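Long-range contacts in hypothetical protein (Anabaena variabilis, PDB 2OBN), which is of unknown function but joins a Rossmann-like domain to a P-loop NTPase-type domain and so may bind a nucleotide: residues B[13-18]-B[39-44]; B[98-103]-B[122-127]; B[142-147]-B[214-219]; B[247-252]-B[288-293]. The protein carries 2 engineered substitutions. All blocks are in the same frame, centred on the assembly; numbering follows the deposited sequence.

The four contacts fall into two pairs, one in each half of the chain. Interactions 1 and 2 belong to the Rossmann-like part built round the first parallel sheet; their centres are 21 Å apart and their nearest atoms about 7 Å, without touching. Interactions 3 and 4 lie in the P-loop-type domain, with centres only 12 Å apart, and they touch: Ala147 CB packs on Gly251 O at 3.6 Å, and Val215 CG1 lies against Ser252 N. Both also meet the second subunit. Between interactions 1 and 3 the centres are 38 Å apart, consistent with the pairs lying in separate domains. No active site is established for this protein.

Interaction 1 (B[13-18]-B[39-44]); sequences LLHEGT and AVIDRN
Asp42 OD1 is gripped by two backbone amides from opposite faces of its carboxylate: Glu16 N donates to OD1 over 2.8 Å, and Asn44 N, two residues on from the aspartate, closes an Asx turn. The setting is the C-terminal ends of the neighbouring parallel strands 10-13 and 37-41 of a Rossmann-like sheet, joined by a beta-alpha-beta crossover through helix 24-32. The last strand bond is Leu14 N to Ile41 O, 2.7 Å. Just beyond it, Asp42 turns CG anti to its own backbone N (chi1 -176°), which swings the carboxylate across to the loop 14-18. There OD2 takes the hydroxyl of Thr18 on its anti side, OG1 to OD2 being 2.8 Å, so the short acid satisfies polar groups buried at the strand ends. Classical dinucleotide-binding Rossmann folds often use an acid near this place for a ribose; here the carboxylate is turned to the protein's own first loop.

Next to the aspartate, His15 ND1 accepts Arg43 N at 3.2 Å, nearly in the ring plane, while NE2 bonds Glu95. The guanidinium of Arg43 lies flat on the ring, centres 4.4 Å apart and planes 24° apart, and on the opposite face sits Ile41 O. Arginine suits the place because CG, set between the backbone N and the carbonyl carbon (chi1 57°), directs a long extended chain past the imidazole. Leu14 CD2 makes an apolar contact with Val40 CG1 at 3.7 Å. The methyl Ile41 CG2 touches the imidazole, 3.6 Å from His15 NE2.

Interaction 2 (B[98-103]-B[122-127]); sequences TALQAG and ALLQPG
Leu100 and Leu123 meet through their first side-chain carbons, CB to CB 3.7 Å, where the C-terminal turn of helix 92-101 is covered by the loop that follows helix 118-121. This is the Rossmann-like domain, and the loop leads into the sheet's outer strand 130-132. The helix ends in a Schellman motif: Gly103 takes a positive phi, 82°, easy for glycine, and its N bonds back to Leu100 O.

The close-packed part is apolar. Leu100 is buried and aims toward the loop, and its branch tip CD2 reaches Leu124 CD1 at 3.8 Å, so one leucine of the helix is touched by two consecutive leucines of the loop. Leucine fits because its apolar branched end fills the buried side against Leu124. The backbones come close as well, with Leu100 O and Leu123 O 3.2 Å apart; both are acceptors, so nothing bonds them directly.

Toward solvent the fit is looser. Leu123 places CG anti to its carbonyl carbon (chi1 -51°), which sends its methyls obliquely across the Gln101 chain; CD1 stops 4.1 Å from Gln101 CG. Gln101 itself is exposed, and a long polar chain suits a helix surface that meets water. Gln125 points toward the helix end, and its extended chain reaches in beside Gly103, where the absence of a side chain lets it come close. Its backbone is tied to the helix through a water, which bridges helix end and loop by giving a proton to Leu100 O over 2.7 Å and accepting one from Gln125 N over 3.0 Å.

Interaction 3 (B[142-147]-B[214-219]); sequences VASGAA and AVEQMV
The backbone of 143-146 bends round the side-chain end of Glu216, with Ala143 CA 6.2 Å from Glu216 CA and Gly145 at a positive phi (70°), before entering a 3-10 turn. It belongs to the P-loop-type domain, where this loop, running toward strand 153-159, lies against helix 208-222. Glu216 has its CG anti to the backbone N (chi1 -175°) and stays extended, so the carboxylate reaches well clear of the helix into the bend. There OE2 accepts two amides from opposite faces of the carboxylate plane, Ser144 N on the syn side at 3.0 Å and Ala146 N on the anti side at 2.9 Å. A water 2.9 Å from OE2 accepts Ala147 N. Small alanines suit the bend, since Ala143 CB and Ala146 CB both lie close against the carboxylate. With an alanine in place of Glu216, the amides of Ser144 and Ala146 would probably lose their shared acceptor, and the bend would be likely to shift. Ser144 also packs on Asn271 of the second subunit. One turn on in helix 208-222, Val219 CG1 touches Ala147 CB of the loop at 3.8 Å.

Interaction 4 (B[247-252]-B[288-293]); sequences PLIRGS and TVASGG
Ile249 lays its two branches over consecutive residues of helix 279-291: its side chain crosses that of Val289 at about a right angle, Ile249 CD1 lying 4.1 Å from Val289 CG1, while CG2 sits 3.8 Å from Ala290 CA. A beta-branched residue suits this place because CG2 can touch the backbone as the longer arm reaches further, and the small Ala290 allows that approach. Beside it Arg250 starts off to the flank, but its chain bends at chi2 (-80°) and brings the guanidinium round to the end of the other helix. NH1 and NH2 both donate to Val289 O, at 3.0 Å and 3.1 Å. The oxygen lies in the guanidinium plane, though both nitrogens come in tilted from the carbonyl plane, on the same face of it. The last carbonyls of a helix point along its axis past the end, where a positive charge is probably favourable. NH2 also bonds Leu237 O of the second subunit, and Val289 packs on Val289 of that subunit. Putting a leucine in place of Arg250 would probably leave Val289 O without its two guanidinium donors and Leu237 O of the second subunit without its mate. Gly292, with positive phi, ends the helix, and Gly293 N bonds Thr288 O at 3.2 Å. The whole is a Schellman-terminated helix whose last turn is held by an arginine of the neighbouring helix, at the subunit interface of a P-loop-type alpha/beta domain.

Interaction 1 (B[13-18]-B[39-44])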
loop_
_atom_site.group_PDB
_atom_site.type_symbol
_atom_site.label_atom_id
_atom_site.label_comp_id
_atom_site.label_asym_id
_atom_site.label_seq_id
_atom_site.Cartn_x
_atom_site.Cartn_y
_atom_site.Cartn_z
ATOM N N LEU B 13 -22.458 17.477 6.228
ATOM C CA LEU B 13 -21.836 18.021 7.432
ATOM C C LEU B 13 -20.566 18.671 6.903
ATOM O O LEU B 13 -19.704 17.978 6.365
ATOM C CB LEU B 13 -21.499 16.920 8.445
ATOM C CG LEU B 13 -20.959 17.409 9.799
ATOM C CD1 LEU B 13 -22.057 18.149 10.576
ATOM C CD2 LEU B 13 -20.399 16.256 10.630
ATOM N N LEU B 14 -20.461 19.989 7.025
ATOM C CA LEU B 14 -19.333 20.700 6.435
ATOM C C LEU B 14 -18.834 21.863 7.301
ATOM O O LEU B 14 -18.378 22.871 6.756
ATOM C CB LEU B 14 -19.741 21.178 5.020
ATOM C CG LEU B 14 -18.726 21.622 3.941
ATOM C CD1 LEU B 14 -17.568 20.665 3.727
ATOM C CD2 LEU B 14 -19.454 21.829 2.622
ATOM N N HIS B 15 -18.886 21.704 8.633
ATOM C CA HIS B 15 -18.427 22.749 9.569
ATOM C C HIS B 15 -16.971 23.100 9.350
ATOM O O HIS B 15 -16.110 22.222 9.438
ATOM C CB HIS B 15 -18.564 22.338 11.043
ATOM C CG HIS B 15 -19.974 22.155 11.503
ATOM N ND1 HIS B 15 -20.864 23.198 11.604
ATOM C CD2 HIS B 15 -20.633 21.054 11.929
ATOM C CE1 HIS B 15 -22.022 22.742 12.044
ATOM N NE2 HIS B 15 -21.908 21.442 12.247
ATOM N N GLU B 16 -16.708 24.386 9.089
ATOM C CA GLU B 16 -15.348 24.908 8.837
ATOM C C GLU B 16 -14.715 24.478 7.505
ATOM O O GLU B 16 -13.621 24.927 7.192
ATOM C CB GLU B 16 -14.384 24.565 9.978
ATOM C CG GLU B 16 -14.876 24.988 11.348
ATOM C CD GLU B 16 -13.825 24.793 12.431
ATOM O OE1 GLU B 16 -13.234 23.685 12.517
ATOM O OE2 GLU B 16 -13.607 25.760 13.203
ATOM N N GLY B 17 -15.395 23.639 6.720
ATOM C CA GLY B 17 -14.864 23.180 5.452
ATOM C C GLY B 17 -15.385 23.868 4.198
ATOM O O GLY B 17 -14.838 23.626 3.123
ATOM N N THR B 18 -16.430 24.691 4.287
ATOM C CA THR B 18 -16.949 25.332 3.077
ATOM C C THR B 18 -15.925 26.295 2.496
ATOM O O THR B 18 -15.665 26.256 1.303
ATOM C CB THR B 18 -18.297 26.065 3.281
ATOM O OG1 THR B 18 -19.230 25.212 3.963
ATOM C CG2 THR B 18 -18.891 26.479 1.929
ATOM N N ALA B 39 -29.185 20.676 1.862
ATOM C CA ALA B 39 -28.537 21.561 2.831
ATOM C C ALA B 39 -27.054 21.274 2.978
ATOM O O ALA B 39 -26.603 20.139 2.804
ATOM C CB ALA B 39 -29.223 21.469 4.194
ATOM N N VAL B 40 -26.319 22.344 3.262
ATOM C CA VAL B 40 -24.902 22.330 3.581
ATOM C C VAL B 40 -24.855 22.837 5.019
ATOM O O VAL B 40 -25.392 23.906 5.325
ATOM C CB VAL B 40 -24.093 23.262 2.671
ATOM C CG1 VAL B 40 -22.692 23.511 3.250
ATOM C CG2 VAL B 40 -23.999 22.688 1.261
ATOM N N ILE B 41 -24.229 22.063 5.899
ATOM C CA ILE B 41 -24.173 22.399 7.314
ATOM C C ILE B 41 -22.801 22.952 7.659
ATOM O O ILE B 41 -21.813 22.215 7.672
ATOM C CB ILE B 41 -24.506 21.161 8.175
ATOM C CG1 ILE B 41 -25.936 20.692 7.881
ATOM C CG2 ILE B 41 -24.369 21.472 9.669
ATOM C CD1 ILE B 41 -26.209 19.261 8.318
ATOM N N ASP B 42 -22.749 24.256 7.923
ATOM C CA ASP B 42 -21.507 24.925 8.316
ATOM C C ASP B 42 -21.841 26.192 9.115
ATOM O O ASP B 42 -22.330 27.173 8.559
ATOM C CB ASP B 42 -20.661 25.255 7.080
ATOM C CG ASP B 42 -19.310 25.878 7.427
ATOM O OD1 ASP B 42 -18.955 25.967 8.619
ATOM O OD2 ASP B 42 -18.585 26.270 6.490
ATOM N N ARG B 43 -21.571 26.138 10.421
ATOM C CA ARG B 43 -21.820 27.242 11.360
ATOM C C ARG B 43 -21.075 28.546 11.032
ATOM O O ARG B 43 -21.525 29.619 11.400
ATOM C CB ARG B 43 -21.507 26.802 12.797
ATOM C CG ARG B 43 -20.097 26.286 13.017
ATOM C CD ARG B 43 -19.862 25.914 14.470
ATOM N NE ARG B 43 -18.534 25.319 14.617
ATOM C CZ ARG B 43 -18.247 24.014 14.634
ATOM N NH1 ARG B 43 -19.195 23.071 14.566
ATOM N NH2 ARG B 43 -16.977 23.649 14.758
ATOM N N ASN B 44 -19.932 28.433 10.362
ATOM C CA ASN B 44 -19.167 29.585 9.914
ATOM C C ASN B 44 -19.761 30.287 8.678
ATOM O O ASN B 44 -19.421 31.434 8.403
ATOM C CB ASN B 44 -17.734 29.153 9.564
ATOM C CG ASN B 44 -16.934 28.698 10.771
ATOM O OD1 ASN B 44 -17.466 28.548 11.864
ATOM N ND2 ASN B 44 -15.638 28.492 10.571
#

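Interaction 2 (B[98-103]-B[122-127])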
loop_
_atom_site.group_PDB
_atom_site.type_symbol
_atom_site.label_atom_id
_atom_site.label_comp_id
_atom_site.label_asym_id
_atom_site.label_seq_id
_atom_site.Cartn_x
_atom_site.Cartn_y
_atom_site.Cartn_z
ATOM N N THR B 98 -27.771 13.715 16.467
ATOM C CA THR B 98 -28.962 14.491 16.111
ATOM C C THR B 98 -29.580 13.998 14.798
ATOM O O THR B 98 -30.806 13.915 14.671
ATOM C CB THR B 98 -28.631 15.996 15.987
ATOM O OG1 THR B 98 -28.045 16.455 17.211
ATOM C CG2 THR B 98 -29.882 16.812 15.677
ATOM N N ALA B 99 -28.729 13.688 13.823
ATOM C CA ALA B 99 -29.193 13.144 12.560
ATOM C C ALA B 99 -29.850 11.774 12.792
ATOM O O ALA B 99 -30.932 11.498 12.262
ATOM C CB ALA B 99 -28.035 13.026 11.573
ATOM N N LEU B 100 -29.211 10.937 13.606
ATOM C CA LEU B 100 -29.729 9.599 13.874
ATOM C C LEU B 100 -31.079 9.616 14.574
ATOM O O LEU B 100 -31.986 8.876 14.180
ATOM C CB LEU B 100 -28.711 8.749 14.647
ATOM C CG LEU B 100 -27.437 8.389 13.876
ATOM C CD1 LEU B 100 -26.530 7.538 14.726
ATOM C CD2 LEU B 100 -27.740 7.662 12.571
ATOM N N GLN B 101 -31.220 10.466 15.592
ATOM C CA GLN B 101 -32.499 10.608 16.292
ATOM C C GLN B 101 -33.603 11.187 15.408
ATOM O O GLN B 101 -34.772 10.983 15.699
ATOM C CB GLN B 101 -32.370 11.450 17.561
ATOM C CG GLN B 101 -31.631 10.743 18.685
ATOM C CD GLN B 101 -31.852 11.394 20.034
ATOM O OE1 GLN B 101 -31.783 10.728 21.072
ATOM N NE2 GLN B 101 -32.148 12.695 20.030
ATOM N N ALA B 102 -33.237 11.908 14.346
ATOM C CA ALA B 102 -34.204 12.442 13.384
ATOM C C ALA B 102 -34.635 11.419 12.303
ATOM O O ALA B 102 -35.373 11.772 11.392
ATOM C CB ALA B 102 -33.632 13.688 12.718
ATOM N N GLY B 103 -34.186 10.167 12.394
ATOM C CA GLY B 103 -34.537 9.137 11.409
ATOM C C GLY B 103 -33.706 9.163 10.134
ATOM O O GLY B 103 -34.142 8.647 9.107
ATOM N N ALA B 122 -27.627 2.520 18.740
ATOM C CA ALA B 122 -28.813 2.635 19.587
ATOM C C ALA B 122 -29.798 3.674 19.056
ATOM O O ALA B 122 -31.011 3.505 19.189
ATOM C CB ALA B 122 -28.406 2.975 21.010
ATOM N N LEU B 123 -29.268 4.728 18.437
ATOM C CA LEU B 123 -30.076 5.814 17.891
ATOM C C LEU B 123 -30.521 5.582 16.448
ATOM O O LEU B 123 -31.379 6.305 15.952
ATOM C CB LEU B 123 -29.286 7.118 17.960
ATOM C CG LEU B 123 -28.671 7.474 19.316
ATOM C CD1 LEU B 123 -27.991 8.833 19.221
ATOM C CD2 LEU B 123 -29.702 7.466 20.434
ATOM N N LEU B 124 -29.939 4.583 15.784
ATOM C CA LEU B 124 -30.259 4.257 14.393
ATOM C C LEU B 124 -31.653 3.624 14.272
ATOM O O LEU B 124 -31.886 2.499 14.726
ATOM C CB LEU B 124 -29.200 3.306 13.833
ATOM C CG LEU B 124 -29.240 3.001 12.337
ATOM C CD1 LEU B 124 -28.999 4.268 11.514
ATOM C CD2 LEU B 124 -28.199 1.955 12.020
ATOM N N GLN B 125 -32.567 4.353 13.638
ATOM C CA GLN B 125 -33.951 3.923 13.484
ATOM C C GLN B 125 -34.103 2.848 12.413
ATOM O O GLN B 125 -33.306 2.804 11.477
ATOM C CB GLN B 125 -34.819 5.127 13.140
ATOM C CG GLN B 125 -34.837 6.168 14.247
ATOM C CD GLN B 125 -35.777 7.334 13.971
ATOM O OE1 GLN B 125 -35.453 8.480 14.286
ATOM N NE2 GLN B 125 -36.933 7.056 13.365
ATOM N N PRO B 126 -35.147 1.994 12.530
ATOM C CA PRO B 126 -35.328 0.908 11.551
ATOM C C PRO B 126 -35.404 1.432 10.121
ATOM O O PRO B 126 -36.005 2.485 9.869
ATOM C CB PRO B 126 -36.649 0.249 11.966
ATOM C CG PRO B 126 -37.299 1.189 12.920
ATOM C CD PRO B 126 -36.225 2.015 13.538
ATOM N N GLY B 127 -34.755 0.719 9.206
ATOM C CA GLY B 127 -34.689 1.131 7.811
ATOM C C GLY B 127 -33.483 2.002 7.511
ATOM O O GLY B 127 -33.072 2.088 6.360
HETATM O O HOH W 1 -31.739 6.892 12.293
#

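Interaction 3 (B[142-147]-B[214-219])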
loop_
_atom_site.group_PDB
_atom_site.type_symbol
_atom_site.label_atom_id
_atom_site.label_comp_id
_atom_site.label_asym_id
_atom_site.label_seq_id
_atom_site.Cartn_x
_atom_site.Cartn_y
_atom_site.Cartn_z
ATOM N N VAL B 142 -4.403 -11.495 -4.396
ATOM C CA VAL B 142 -3.217 -10.792 -4.855
ATOM C C VAL B 142 -3.384 -10.574 -6.367
ATOM O O VAL B 142 -3.938 -11.427 -7.063
ATOM C CB VAL B 142 -1.928 -11.556 -4.473
ATOM C CG1 VAL B 142 -0.694 -10.857 -5.044
ATOM C CG2 VAL B 142 -1.822 -11.637 -2.942
ATOM N N ALA B 143 -2.958 -9.414 -6.862
ATOM C CA ALA B 143 -3.080 -9.114 -8.295
ATOM C C ALA B 143 -2.004 -9.846 -9.094
ATOM O O ALA B 143 -0.917 -10.129 -8.573
ATOM C CB ALA B 143 -2.986 -7.651 -8.532
ATOM N N SER B 144 -2.308 -10.131 -10.361
ATOM C CA SER B 144 -1.394 -10.863 -11.239
ATOM C C SER B 144 -1.153 -10.178 -12.589
ATOM O O SER B 144 -0.662 -10.820 -13.524
ATOM C CB SER B 144 -1.965 -12.264 -11.493
ATOM O OG SER B 144 -3.162 -12.183 -12.252
ATOM N N GLY B 145 -1.476 -8.890 -12.692
ATOM C CA GLY B 145 -1.346 -8.168 -13.956
ATOM C C GLY B 145 -2.364 -8.580 -15.027
ATOM O O GLY B 145 -2.137 -8.339 -16.219
ATOM N N ALA B 146 -3.497 -9.158 -14.600
ATOM C CA ALA B 146 -4.548 -9.663 -15.507
ATOM C C ALA B 146 -5.206 -8.606 -16.370
ATOM O O ALA B 146 -5.775 -8.948 -17.397
ATOM C CB ALA B 146 -5.626 -10.396 -14.724
ATOM N N ALA B 147 -5.147 -7.340 -15.945
ATOM C CA ALA B 147 -5.741 -6.236 -16.685
ATOM C C ALA B 147 -5.036 -5.954 -18.012
ATOM O O ALA B 147 -5.634 -5.365 -18.894
ATOM C CB ALA B 147 -5.748 -4.987 -15.828
ATOM N N ALA B 214 -7.259 -5.078 -5.313
ATOM C CA ALA B 214 -8.480 -4.292 -5.210
ATOM C C ALA B 214 -8.686 -3.502 -6.495
ATOM O O ALA B 214 -9.800 -3.346 -6.959
ATOM C CB ALA B 214 -8.403 -3.334 -3.998
ATOM N N VAL B 215 -7.597 -2.984 -7.049
ATOM C CA VAL B 215 -7.657 -2.211 -8.299
ATOM C C VAL B 215 -7.910 -3.169 -9.467
ATOM O O VAL B 215 -8.800 -2.939 -10.282
ATOM C CB VAL B 215 -6.354 -1.386 -8.534
ATOM C CG1 VAL B 215 -6.392 -0.668 -9.881
ATOM C CG2 VAL B 215 -6.139 -0.382 -7.400
ATOM N N GLU B 216 -7.148 -4.255 -9.523
ATOM C CA GLU B 216 -7.314 -5.235 -10.584
ATOM C C GLU B 216 -8.758 -5.744 -10.663
ATOM O O GLU B 216 -9.337 -5.818 -11.732
ATOM C CB GLU B 216 -6.371 -6.415 -10.361
ATOM C CG GLU B 216 -6.388 -7.425 -11.458
ATOM C CD GLU B 216 -5.446 -8.561 -11.192
ATOM O OE1 GLU B 216 -5.751 -9.397 -10.317
ATOM O OE2 GLU B 216 -4.414 -8.647 -11.880
ATOM N N GLN B 217 -9.322 -6.079 -9.514
ATOM C CA GLN B 217 -10.679 -6.602 -9.440
ATOM C C GLN B 217 -11.716 -5.655 -10.056
ATOM O O GLN B 217 -12.577 -6.089 -10.803
ATOM C CB GLN B 217 -11.037 -6.883 -7.980
ATOM C CG GLN B 217 -12.244 -7.738 -7.785
ATOM C CD GLN B 217 -12.741 -7.668 -6.353
ATOM O OE1 GLN B 217 -13.099 -6.580 -5.862
ATOM N NE2 GLN B 217 -12.783 -8.826 -5.678
HETATM N N MSE B 218 -11.624 -4.375 -9.749
HETATM C CA MSE B 218 -12.562 -3.391 -10.290
HETATM C C MSE B 218 -12.379 -3.235 -11.797
HETATM O O MSE B 218 -13.348 -3.184 -12.555
HETATM C CB MSE B 218 -12.363 -2.037 -9.592
HETATM C CG MSE B 218 -13.317 -0.940 -10.044
HETATM SE SE MSE B 218 -13.072 0.706 -9.016
HETATM C CE MSE B 218 -11.206 0.827 -9.319
ATOM N N VAL B 219 -11.122 -3.147 -12.213
ATOM C CA VAL B 219 -10.762 -2.990 -13.626
ATOM C C VAL B 219 -11.188 -4.208 -14.458
ATOM O O VAL B 219 -11.629 -4.056 -15.597
ATOM C CB VAL B 219 -9.247 -2.713 -13.768
ATOM C CG1 VAL B 219 -8.779 -2.863 -15.196
ATOM C CG2 VAL B 219 -8.909 -1.292 -13.200
HETATM O O HOH W 2 -3.858 -6.296 -13.401
#

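Interaction 4 (B[247-252]-B[288-293])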
loop_
_atom_site.group_PDB
_atom_site.type_symbol
_atom_site.label_atom_id
_atom_site.label_comp_id
_atom_site.label_asym_id
_atom_site.label_seq_id
_atom_site.Cartn_x
_atom_site.Cartn_y
_atom_site.Cartn_z
ATOM N N PRO B 247 -0.044 0.547 -6.366
ATOM C CA PRO B 247 -1.121 -0.405 -6.700
ATOM C C PRO B 247 -2.060 0.060 -7.814
ATOM O O PRO B 247 -2.583 -0.774 -8.541
ATOM C CB PRO B 247 -1.881 -0.573 -5.372
ATOM C CG PRO B 247 -1.438 0.577 -4.500
ATOM C CD PRO B 247 -0.059 0.904 -4.933
ATOM N N LEU B 248 -2.298 1.361 -7.949
ATOM C CA LEU B 248 -3.133 1.848 -9.067
ATOM C C LEU B 248 -2.513 1.458 -10.406
ATOM O O LEU B 248 -3.187 0.907 -11.272
ATOM C CB LEU B 248 -3.342 3.357 -8.985
ATOM C CG LEU B 248 -4.321 3.770 -7.885
ATOM C CD1 LEU B 248 -4.301 5.275 -7.659
ATOM C CD2 LEU B 248 -5.721 3.306 -8.196
ATOM N N ILE B 249 -1.217 1.715 -10.542
ATOM C CA ILE B 249 -0.461 1.367 -11.746
ATOM C C ILE B 249 -0.378 -0.160 -11.963
ATOM O O ILE B 249 -0.597 -0.653 -13.059
ATOM C CB ILE B 249 0.963 1.963 -11.682
ATOM C CG1 ILE B 249 0.894 3.479 -11.819
ATOM C CG2 ILE B 249 1.848 1.385 -12.784
ATOM C CD1 ILE B 249 2.242 4.212 -11.664
ATOM N N ARG B 250 -0.042 -0.897 -10.915
ATOM C CA ARG B 250 0.117 -2.341 -11.022
ATOM C C ARG B 250 -1.222 -3.027 -11.241
ATOM O O ARG B 250 -1.353 -3.911 -12.104
ATOM C CB ARG B 250 0.805 -2.881 -9.766
ATOM C CG ARG B 250 2.242 -2.408 -9.591
ATOM C CD ARG B 250 3.219 -3.210 -10.466
ATOM N NE ARG B 250 4.590 -2.717 -10.327
ATOM C CZ ARG B 250 5.091 -1.684 -10.995
ATOM N NH1 ARG B 250 4.371 -1.039 -11.914
ATOM N NH2 ARG B 250 6.343 -1.312 -10.761
ATOM N N GLY B 251 -2.225 -2.640 -10.465
ATOM C CA GLY B 251 -3.546 -3.250 -10.608
ATOM C C GLY B 251 -4.239 -2.966 -11.933
ATOM O O GLY B 251 -4.837 -3.856 -12.510
ATOM N N SER B 252 -4.122 -1.732 -12.433
ATOM C CA SER B 252 -4.817 -1.326 -13.651
ATOM C C SER B 252 -4.048 -1.583 -14.925
ATOM O O SER B 252 -4.656 -1.563 -15.983
ATOM C CB SER B 252 -5.190 0.155 -13.592
ATOM O OG SER B 252 -4.046 0.995 -13.593
ATOM N N THR B 288 9.185 5.047 -15.658
ATOM C CA THR B 288 10.080 3.998 -15.178
ATOM C C THR B 288 9.343 3.058 -14.221
ATOM O O THR B 288 9.541 1.836 -14.295
ATOM C CB THR B 288 11.347 4.617 -14.519
ATOM O OG1 THR B 288 12.126 5.281 -15.528
ATOM C CG2 THR B 288 12.225 3.554 -13.839
ATOM N N VAL B 289 8.507 3.623 -13.337
ATOM C CA VAL B 289 7.684 2.834 -12.406
ATOM C C VAL B 289 6.650 2.026 -13.184
ATOM O O VAL B 289 6.478 0.843 -12.936
ATOM C CB VAL B 289 6.976 3.719 -11.333
ATOM C CG1 VAL B 289 5.959 2.922 -10.497
ATOM C CG2 VAL B 289 8.001 4.339 -10.390
ATOM N N ALA B 290 5.975 2.660 -14.137
ATOM C CA ALA B 290 4.942 1.980 -14.914
ATOM C C ALA B 290 5.480 0.836 -15.785
ATOM O O ALA B 290 4.816 -0.191 -15.908
ATOM C CB ALA B 290 4.149 2.980 -15.743
ATOM N N SER B 291 6.670 0.995 -16.368
ATOM C CA SER B 291 7.281 -0.076 -17.155
ATOM C C SER B 291 8.055 -1.067 -16.273
ATOM O O SER B 291 8.427 -2.149 -16.740
ATOM C CB SER B 291 8.269 0.483 -18.179
ATOM O OG SER B 291 9.457 0.940 -17.535
ATOM N N GLY B 292 8.315 -0.696 -15.020
ATOM C CA GLY B 292 9.098 -1.542 -14.119
ATOM C C GLY B 292 10.464 -1.835 -14.710
ATOM O O GLY B 292 10.933 -2.975 -14.670
ATOM N N GLY B 293 11.094 -0.812 -15.295
ATOM C CA GLY B 293 12.395 -0.976 -15.925
ATOM C C GLY B 293 12.442 -2.004 -17.046
ATOM O O GLY B 293 13.535 -2.406 -17.465
#